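Local coordinates for protein aldolase (PDB 6VOP) that is of unknown function but belongs to the class II aldolase and adducin N-terminal domain family and assembles from four copies of one chain, at residues R120-Y125 with K189-L194; W103-S108 with H165-C170; R25-G30 with L99-S104. The protein carries 2 engineered substitutions. All coordinates share one frame; numbering follows the deposited sequence.

In the fold
All three contacts are mostly buried, yet they differ in depth and chemistry. Contact 2 lies deepest, its centre about 8 Å from the centre of the chain, contact 3 about 11 Å and contact 1 about 18 Å away. Contacts 2 and 3 use the same helix 102-107, sharing Trp103 and Ser104; contact 1 uses the end of helix 174-194, whose Lys189 and Phe192 pack on Trp103. Contact 1 is an apolar fit of one aromatic ring among aliphatic branches. Contact 2 sets small helix side chains against strand backbone, and contact 3 combines aliphatic packing with a weak hydroxyl-carbonyl bond. Neighbouring subunits reach all three.

Contact 1 (R120-Y125 with K189-L194); sequences RPFTPY and KLIFIL
The ring of Phe122 is the bump of this contact, and the hollow that takes it is formed by Leu190, Ile191 and Leu194 on one side of the final turns of a helix. Its far rim goes in first: CE1 of Phe122 stands 3.5 Å from CB of Leu190, while CE2 of Phe122 meets CG1 of Ile191 at 3.6 Å, which seats CZ between the two. Both aliphatic groups lie near the plane of the ring and hold it by its edge. Leu194, one turn further on, closes over a face instead. Its CD1 makes a CH-pi contact 4.0 Å from the centroid of the Phe122 ring, only 16° off the ring normal. The Phe122 side chain reaches this hollow with CG set between its backbone N and carbonyl carbon (chi1 44°).

In the AraD-like fold to which the family belongs, helix 174-194 follows the sheet strand 166-171 in the chain, and the loop after helix 102-107 returns here to lie against the helix's last turns. The same loop places CG2 of Thr123 4.2 Å from CD1 of Leu190, a lighter touch at the margin of the hollow. Ile199, beyond the helix, packs against both Phe122 and Leu194. At the backbone, the carbonyl O of Phe122 accepts a hydrogen bond from ND2 of Asn164 of a second subunit, which ties this loop to the subunit interface.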
loop_
_atom_site.group_PDB
_atom_site.type_symbol
_atom_site.label_atom_id
_atom_site.label_comp_id
_atom_site.label_asym_id
_atom_site.label_seq_id
_atom_site.Cartn_x
_atom_site.Cartn_y
_atom_site.Cartn_z
ATOM N N ARG A 120 -22.706 -8.420 -5.067
ATOM C CA ARG A 120 -23.251 -8.845 -6.351
ATOM C C ARG A 120 -22.104 -9.020 -7.336
ATOM O O ARG A 120 -21.355 -8.063 -7.570
ATOM C CB ARG A 120 -24.250 -7.833 -6.882
ATOM C CG ARG A 120 -24.951 -8.271 -8.153
ATOM C CD ARG A 120 -25.836 -7.169 -8.704
ATOM N NE ARG A 120 -26.524 -7.586 -9.921
ATOM C CZ ARG A 120 -27.229 -6.769 -10.698
ATOM N NH1 ARG A 120 -27.341 -5.486 -10.383
ATOM N NH2 ARG A 120 -27.822 -7.235 -11.790
ATOM N N PRO A 121 -21.924 -10.202 -7.926
ATOM C CA PRO A 121 -20.679 -10.482 -8.657
ATOM C C PRO A 121 -20.569 -9.692 -9.955
ATOM O O PRO A 121 -21.482 -9.692 -10.784
ATOM C CB PRO A 121 -20.757 -11.989 -8.925
ATOM C CG PRO A 121 -22.201 -12.318 -8.847
ATOM C CD PRO A 121 -22.796 -11.384 -7.837
ATOM N N PHE A 122 -19.430 -9.012 -10.114
ATOM C CA PHE A 122 -19.000 -8.451 -11.386
ATOM C C PHE A 122 -17.679 -9.035 -11.865
ATOM O O PHE A 122 -17.251 -8.720 -12.981
ATOM C CB PHE A 122 -18.869 -6.923 -11.293
ATOM C CG PHE A 122 -18.186 -6.451 -10.046
ATOM C CD1 PHE A 122 -16.805 -6.359 -9.991
ATOM C CD2 PHE A 122 -18.922 -6.101 -8.928
ATOM C CE1 PHE A 122 -16.172 -5.924 -8.843
ATOM C CE2 PHE A 122 -18.295 -5.667 -7.775
ATOM C CZ PHE A 122 -16.918 -5.578 -7.732
ATOM N N THR A 123 -17.015 -9.851 -11.047
ATOM C CA THR A 123 -15.869 -10.678 -11.379
ATOM C C THR A 123 -16.185 -12.125 -11.019
ATOM O O THR A 123 -16.927 -12.380 -10.065
ATOM C CB THR A 123 -14.600 -10.236 -10.636
ATOM O OG1 THR A 123 -14.852 -10.207 -9.225
ATOM C CG2 THR A 123 -14.155 -8.858 -11.103
ATOM N N PRO A 124 -15.642 -13.097 -11.759
ATOM C CA PRO A 124 -16.067 -14.491 -11.566
ATOM C C PRO A 124 -15.419 -15.203 -10.390
ATOM O O PRO A 124 -15.851 -16.313 -10.053
ATOM C CB PRO A 124 -15.655 -15.153 -12.885
ATOM C CG PRO A 124 -14.434 -14.397 -13.286
ATOM C CD PRO A 124 -14.664 -12.969 -12.854
ATOM N N TYR A 125 -14.421 -14.606 -9.740
ATOM C CA TYR A 125 -13.530 -15.395 -8.896
ATOM C C TYR A 125 -14.134 -15.708 -7.531
ATOM O O TYR A 125 -13.979 -16.827 -7.032
ATOM C CB TYR A 125 -12.189 -14.676 -8.764
ATOM C CG TYR A 125 -11.517 -14.511 -10.108
ATOM C CD1 TYR A 125 -10.939 -15.599 -10.749
ATOM C CD2 TYR A 125 -11.497 -13.280 -10.754
ATOM C CE1 TYR A 125 -10.340 -15.465 -11.985
ATOM C CE2 TYR A 125 -10.900 -13.134 -11.992
ATOM C CZ TYR A 125 -10.325 -14.233 -12.602
ATOM O OH TYR A 125 -9.725 -14.100 -13.834
ATOM N N LYS A 189 -13.032 -4.176 -2.332
ATOM C CA LYS A 189 -12.271 -3.000 -2.742
ATOM C C LYS A 189 -12.732 -2.493 -4.102
ATOM O O LYS A 189 -12.787 -1.279 -4.333
ATOM C CB LYS A 189 -10.780 -3.331 -2.764
ATOM C CG LYS A 189 -9.873 -2.142 -3.031
ATOM C CD LYS A 189 -8.409 -2.545 -2.937
ATOM C CE LYS A 189 -7.494 -1.340 -3.072
ATOM N NZ LYS A 189 -6.057 -1.727 -3.033
ATOM N N LEU A 190 -13.073 -3.403 -5.016
ATOM C CA LEU A 190 -13.570 -2.978 -6.320
ATOM C C LEU A 190 -14.945 -2.334 -6.213
ATOM O O LEU A 190 -15.260 -1.419 -6.984
ATOM C CB LEU A 190 -13.619 -4.163 -7.280
ATOM C CG LEU A 190 -12.271 -4.793 -7.623
ATOM C CD1 LEU A 190 -12.439 -5.861 -8.691
ATOM C CD2 LEU A 190 -11.292 -3.725 -8.071
ATOM N N ILE A 191 -15.770 -2.794 -5.270
ATOM C CA ILE A 191 -17.105 -2.226 -5.097
ATOM C C ILE A 191 -17.011 -0.734 -4.809
ATOM O O ILE A 191 -17.662 0.088 -5.465
ATOM C CB ILE A 191 -17.864 -2.970 -3.984
ATOM C CG1 ILE A 191 -18.289 -4.358 -4.466
ATOM C CG2 ILE A 191 -19.075 -2.171 -3.537
ATOM C CD1 ILE A 191 -19.102 -5.131 -3.454
ATOM N N PHE A 192 -16.187 -0.361 -3.829
ATOM C CA PHE A 192 -16.060 1.048 -3.474
ATOM C C PHE A 192 -15.344 1.843 -4.561
ATOM O O PHE A 192 -15.644 3.026 -4.759
ATOM C CB PHE A 192 -15.342 1.181 -2.131
ATOM C CG PHE A 192 -16.165 0.720 -0.962
ATOM C CD1 PHE A 192 -17.091 1.567 -0.372
ATOM C CD2 PHE A 192 -16.025 -0.566 -0.459
ATOM C CE1 PHE A 192 -17.857 1.146 0.701
ATOM C CE2 PHE A 192 -16.787 -0.994 0.614
ATOM C CZ PHE A 192 -17.705 -0.137 1.195
ATOM N N ILE A 193 -14.414 1.213 -5.283
ATOM C CA ILE A 193 -13.701 1.909 -6.351
ATOM C C ILE A 193 -14.643 2.207 -7.511
ATOM O O ILE A 193 -14.653 3.319 -8.056
ATOM C CB ILE A 193 -12.485 1.085 -6.810
ATOM C CG1 ILE A 193 -11.350 1.202 -5.793
ATOM C CG2 ILE A 193 -12.017 1.532 -8.191
ATOM C CD1 ILE A 193 -10.180 0.311 -6.100
ATOM N N LEU A 194 -15.444 1.218 -7.907
ATOM C CA LEU A 194 -16.404 1.433 -8.986
ATOM C C LEU A 194 -17.465 2.448 -8.579
ATOM O O LEU A 194 -17.830 3.325 -9.372
ATOM C CB LEU A 194 -17.037 0.103 -9.392
ATOM C CG LEU A 194 -16.056 -0.874 -10.048
ATOM C CD1 LEU A 194 -16.629 -2.283 -10.129
ATOM C CD2 LEU A 194 -15.655 -0.375 -11.425
#

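Contact 2 (W103-S108 with H165-C170); sequences WSTALS and HGPVVC
Thr105 holds CG2 anti to its backbone N and OG1 beside it (chi1 -49°), which brings CG2 to the carbonyl O of His165 and OG1 near CA of Gly166. The helix backbone carries CB of Ser104 to the ring of Pro167, while the first torsion of Ser104 sets OG beside the backbone N, anti to the carbonyl carbon. Helix 103-107 thus lies across strand 166-170, the start of an interior strand in the mixed sheet of this AraD-like fold, with N-to-C directions 114° apart and axes approaching to 6.6 Å. That entry into the strand is a classic beta bulge: His165 and Gly166 both face Leu162 on the adjoining strand.

The helix meets the bulge chiefly with small side chains. CG2 of Thr105 comes within 3.3 Å of the carbonyl O of His165, and OG1 of Thr105 lies 3.7 Å from CA of Gly166. Gly166 has a backbone conformation in which a side chain would jam against the preceding carbonyl O, and Thr105 sits closely beside its bare CA. The hydroxyl of Thr105 is hydrogen-bonded to the carbonyl of Ser101, the residue just before its helix, and that of Ser104 to Glu185 on helix 174-194; neither bonds across to the strand. The Pro167 ring presents CG at 3.6 Å from CB of Ser104, while Met181 and Leu184 of helix 174-194 also pack on this proline.

Ser108 brings OG near the N of His165 but spends its hydrogen on the preceding turn: OG of Ser108 donates to O of Thr105 at 2.6 Å, tilted 31° from the carbonyl plane.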
loop_
_atom_site.group_PDB
_atom_site.type_symbol
_atom_site.label_atom_id
_atom_site.label_comp_id
_atom_site.label_asym_id
_atom_site.label_seq_id
_atom_site.Cartn_x
_atom_site.Cartn_y
_atom_site.Cartn_z
ATOM N N TRP A 103 -11.445 -2.846 3.323
ATOM C CA TRP A 103 -12.598 -2.738 2.436
ATOM C C TRP A 103 -13.695 -3.741 2.772
ATOM O O TRP A 103 -14.878 -3.441 2.580
ATOM C CB TRP A 103 -12.142 -2.893 0.987
ATOM C CG TRP A 103 -11.044 -1.938 0.643
ATOM C CD1 TRP A 103 -9.703 -2.150 0.779
ATOM C CD2 TRP A 103 -11.191 -0.609 0.130
ATOM N NE1 TRP A 103 -9.005 -1.040 0.373
ATOM C CE2 TRP A 103 -9.894 -0.079 -0.030
ATOM C CE3 TRP A 103 -12.290 0.181 -0.218
ATOM C CZ2 TRP A 103 -9.668 1.203 -0.524
ATOM C CZ3 TRP A 103 -12.062 1.455 -0.708
ATOM C CH2 TRP A 103 -10.763 1.952 -0.857
ATOM N N SER A 104 -13.337 -4.926 3.264
ATOM C CA SER A 104 -14.362 -5.857 3.725
ATOM C C SER A 104 -15.046 -5.332 4.979
ATOM O O SER A 104 -16.275 -5.407 5.100
ATOM C CB SER A 104 -13.746 -7.230 3.982
ATOM O OG SER A 104 -12.856 -7.581 2.944
ATOM N N THR A 105 -14.263 -4.791 5.919
ATOM C CA THR A 105 -14.851 -4.180 7.106
ATOM C C THR A 105 -15.694 -2.970 6.731
ATOM O O THR A 105 -16.741 -2.720 7.343
ATOM C CB THR A 105 -13.758 -3.782 8.099
ATOM O OG1 THR A 105 -12.859 -4.880 8.300
ATOM C CG2 THR A 105 -14.374 -3.389 9.434
ATOM N N ALA A 106 -15.260 -2.207 5.725
ATOM C CA ALA A 106 -16.055 -1.074 5.264
ATOM C C ALA A 106 -17.395 -1.539 4.709
ATOM O O ALA A 106 -18.450 -0.999 5.065
ATOM C CB ALA A 106 -15.280 -0.278 4.213
ATOM N N LEU A 107 -17.373 -2.550 3.836
ATOM C CA LEU A 107 -18.616 -3.072 3.278
ATOM C C LEU A 107 -19.566 -3.531 4.378
ATOM O O LEU A 107 -20.774 -3.286 4.303
ATOM C CB LEU A 107 -18.316 -4.219 2.311
ATOM C CG LEU A 107 -19.510 -4.851 1.587
ATOM C CD1 LEU A 107 -20.012 -3.964 0.455
ATOM C CD2 LEU A 107 -19.148 -6.235 1.066
ATOM N N SER A 108 -19.033 -4.169 5.423
ATOM C CA SER A 108 -19.858 -4.706 6.499
ATOM C C SER A 108 -20.549 -3.630 7.331
ATOM O O SER A 108 -21.388 -3.973 8.169
ATOM C CB SER A 108 -19.010 -5.591 7.415
ATOM O OG SER A 108 -18.064 -4.823 8.138
ATOM N N HIS A 165 -17.635 -5.350 11.687
ATOM C CA HIS A 165 -16.603 -6.225 12.231
ATOM C C HIS A 165 -15.578 -6.587 11.162
ATOM O O HIS A 165 -14.417 -6.171 11.242
ATOM C CB HIS A 165 -17.246 -7.484 12.814
ATOM C CG HIS A 165 -16.311 -8.335 13.617
ATOM N ND1 HIS A 165 -16.671 -8.891 14.826
ATOM C CD2 HIS A 165 -15.042 -8.741 13.379
ATOM C CE1 HIS A 165 -15.659 -9.595 15.303
ATOM N NE2 HIS A 165 -14.658 -9.519 14.445
ATOM N N GLY A 166 -15.994 -7.367 10.165
ATOM C CA GLY A 166 -15.119 -7.756 9.085
ATOM C C GLY A 166 -15.447 -9.125 8.525
ATOM O O GLY A 166 -16.484 -9.719 8.837
ATOM N N PRO A 167 -14.567 -9.650 7.677
ATOM C CA PRO A 167 -14.793 -10.965 7.074
ATOM C C PRO A 167 -14.206 -12.104 7.897
ATOM O O PRO A 167 -13.286 -11.931 8.699
ATOM C CB PRO A 167 -14.058 -10.846 5.732
ATOM C CG PRO A 167 -12.892 -9.979 6.064
ATOM C CD PRO A 167 -13.408 -8.968 7.074
ATOM N N VAL A 168 -14.771 -13.290 7.673
ATOM C CA VAL A 168 -14.290 -14.540 8.256
ATOM C C VAL A 168 -14.366 -15.586 7.150
ATOM O O VAL A 168 -15.462 -15.927 6.693
ATOM C CB VAL A 168 -15.112 -14.983 9.477
ATOM C CG1 VAL A 168 -14.744 -16.402 9.877
ATOM C CG2 VAL A 168 -14.897 -14.028 10.643
ATOM N N VAL A 169 -13.212 -16.086 6.714
ATOM C CA VAL A 169 -13.124 -16.951 5.543
ATOM C C VAL A 169 -12.524 -18.291 5.947
ATOM O O VAL A 169 -11.596 -18.350 6.759
ATOM C CB VAL A 169 -12.296 -16.293 4.420
ATOM C CG1 VAL A 169 -12.379 -17.114 3.152
ATOM C CG2 VAL A 169 -12.786 -14.875 4.159
ATOM N N CYS A 170 -13.060 -19.364 5.374
ATOM C CA CYS A 170 -12.607 -20.725 5.620
ATOM C C CYS A 170 -11.897 -21.267 4.385
ATOM O O CYS A 170 -11.852 -20.632 3.328
ATOM C CB CYS A 170 -13.785 -21.627 6.000
ATOM S SG CYS A 170 -14.666 -21.151 7.498
#

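Contact 3 (R25-G30 with L99-S104); sequences RGYATG and LHSTWS
CD1 of Leu99 touches Tyr27 at the root of its side chain, 3.8 Å from CB of Tyr27, while the far end of the ring leads away from the 99-104 segment. The tyrosine belongs to the turn that ends helix 7-24 in a Schellman motif, with Gly26 as its C-prime residue at positive phi. The other branch of Leu99, CD2, lies 4.1 Å from CB of Ala28, so the leucine fork spans two consecutive residues of the loop. Leu53 packs on both Ala28 and Leu99.

Ser101 is at the N-cap position of helix 102-107, yet its hydroxyl makes no capping bond and turns to Tyr27 instead, with OG anti to its carbonyl carbon (chi1 -37°). This hydroxyl lies near the plane of the Tyr27 ring, at its edge by CD2. CE1 of Tyr27 sits 3.5 Å above the plane of the Arg25 guanidinium, over its centre, and Phe22 meets the ring edge to face. Two approaches converge on one backbone oxygen: CA of Ser101 makes a CA-H...O contact with O of Tyr27 at 3.5 Å, and OG of Ser101 donates a weak hydrogen bond to that O of Tyr27 at 3.4 Å.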
loop_
_atom_site.group_PDB
_atom_site.type_symbol
_atom_site.label_atom_id
_atom_site.label_comp_id
_atom_site.label_asym_id
_atom_site.label_seq_id
_atom_site.Cartn_x
_atom_site.Cartn_y
_atom_site.Cartn_z
ATOM N N ARG A 25 1.320 -6.347 4.101
ATOM C CA ARG A 25 0.572 -5.889 2.939
ATOM C C ARG A 25 -0.700 -5.139 3.312
ATOM O O ARG A 25 -1.486 -4.793 2.424
ATOM C CB ARG A 25 0.241 -7.073 2.028
ATOM C CG ARG A 25 1.467 -7.747 1.429
ATOM C CD ARG A 25 1.060 -8.880 0.507
ATOM N NE ARG A 25 0.296 -9.898 1.221
ATOM C CZ ARG A 25 -0.685 -10.612 0.680
ATOM N NH1 ARG A 25 -1.027 -10.419 -0.587
ATOM N NH2 ARG A 25 -1.324 -11.519 1.406
ATOM N N GLY A 26 -0.917 -4.874 4.599
ATOM C CA GLY A 26 -2.013 -4.038 5.036
ATOM C C GLY A 26 -3.325 -4.747 5.290
ATOM O O GLY A 26 -4.329 -4.072 5.559
ATOM N N TYR A 27 -3.360 -6.078 5.212
ATOM C CA TYR A 27 -4.603 -6.797 5.475
ATOM C C TYR A 27 -4.920 -6.832 6.966
ATOM O O TYR A 27 -6.089 -6.767 7.358
ATOM C CB TYR A 27 -4.520 -8.219 4.922
ATOM C CG TYR A 27 -4.554 -8.316 3.414
ATOM C CD1 TYR A 27 -3.378 -8.328 2.673
ATOM C CD2 TYR A 27 -5.759 -8.417 2.731
ATOM C CE1 TYR A 27 -3.404 -8.426 1.294
ATOM C CE2 TYR A 27 -5.795 -8.515 1.350
ATOM C CZ TYR A 27 -4.615 -8.521 0.638
ATOM O OH TYR A 27 -4.642 -8.621 -0.732
ATOM N N ALA A 28 -3.897 -6.949 7.808
ATOM C CA ALA A 28 -4.062 -7.006 9.254
ATOM C C ALA A 28 -3.644 -5.679 9.875
ATOM O O ALA A 28 -2.625 -5.101 9.490
ATOM C CB ALA A 28 -3.237 -8.146 9.851
ATOM N N THR A 29 -4.434 -5.202 10.835
ATOM C CA THR A 29 -4.226 -3.893 11.458
ATOM C C THR A 29 -4.033 -4.081 12.959
ATOM O O THR A 29 -4.997 -4.343 13.687
ATOM C CB THR A 29 -5.398 -2.958 11.175
ATOM O OG1 THR A 29 -6.625 -3.697 11.217
ATOM C CG2 THR A 29 -5.246 -2.313 9.810
ATOM N N GLY A 30 -2.795 -3.926 13.418
ATOM C CA GLY A 30 -2.507 -4.085 14.839
ATOM C C GLY A 30 -2.697 -5.522 15.299
ATOM O O GLY A 30 -2.320 -6.479 14.610
ATOM N N LEU A 99 -9.693 -11.506 9.623
ATOM C CA LEU A 99 -9.008 -10.225 9.651
ATOM C C LEU A 99 -10.035 -9.104 9.573
ATOM O O LEU A 99 -11.173 -9.309 9.149
ATOM C CB LEU A 99 -8.006 -10.093 8.496
ATOM C CG LEU A 99 -6.904 -11.150 8.399
ATOM C CD1 LEU A 99 -6.035 -10.894 7.182
ATOM C CD2 LEU A 99 -6.068 -11.158 9.664
ATOM N N HIS A 100 -9.625 -7.916 9.998
ATOM C CA HIS A 100 -10.448 -6.712 9.859
ATOM C C HIS A 100 -9.938 -5.849 8.715
ATOM O O HIS A 100 -9.674 -4.655 8.866
ATOM C CB HIS A 100 -10.479 -5.930 11.166
ATOM C CG HIS A 100 -10.870 -6.752 12.355
ATOM N ND1 HIS A 100 -10.631 -6.343 13.648
ATOM C CD2 HIS A 100 -11.483 -7.956 12.448
ATOM C CE1 HIS A 100 -11.072 -7.264 14.487
ATOM N NE2 HIS A 100 -11.598 -8.250 13.785
ATOM N N SER A 101 -9.789 -6.473 7.550
ATOM C CA SER A 101 -9.272 -5.775 6.383
ATOM C C SER A 101 -10.176 -4.608 6.007
ATOM O O SER A 101 -11.398 -4.654 6.181
ATOM C CB SER A 101 -9.133 -6.739 5.209
ATOM O OG SER A 101 -8.703 -8.013 5.650
ATOM N N THR A 102 -9.549 -3.566 5.453
ATOM C CA THR A 102 -10.184 -2.258 5.329
ATOM C C THR A 102 -11.494 -2.336 4.553
ATOM O O THR A 102 -12.554 -1.948 5.057
ATOM C CB THR A 102 -9.219 -1.280 4.655
ATOM O OG1 THR A 102 -7.967 -1.275 5.352
ATOM C CG2 THR A 102 -9.795 0.123 4.663
ATOM N N TRP A 103 -11.445 -2.846 3.323
ATOM C CA TRP A 103 -12.598 -2.738 2.436
ATOM C C TRP A 103 -13.695 -3.741 2.772
ATOM O O TRP A 103 -14.878 -3.441 2.580
ATOM C CB TRP A 103 -12.142 -2.893 0.987
ATOM C CG TRP A 103 -11.044 -1.938 0.643
ATOM C CD1 TRP A 103 -9.703 -2.150 0.779
ATOM C CD2 TRP A 103 -11.191 -0.609 0.130
ATOM N NE1 TRP A 103 -9.005 -1.040 0.373
ATOM C CE2 TRP A 103 -9.894 -0.079 -0.030
ATOM C CE3 TRP A 103 -12.290 0.181 -0.218
ATOM C CZ2 TRP A 103 -9.668 1.203 -0.524
ATOM C CZ3 TRP A 103 -12.062 1.455 -0.708
ATOM C CH2 TRP A 103 -10.763 1.952 -0.857
ATOM N N SER A 104 -13.337 -4.926 3.264
ATOM C CA SER A 104 -14.362 -5.857 3.725
ATOM C C SER A 104 -15.046 -5.332 4.979
ATOM O O SER A 104 -16.275 -5.407 5.100
ATOM C CB SER A 104 -13.746 -7.230 3.982
ATOM O OG SER A 104 -12.856 -7.581 2.944
#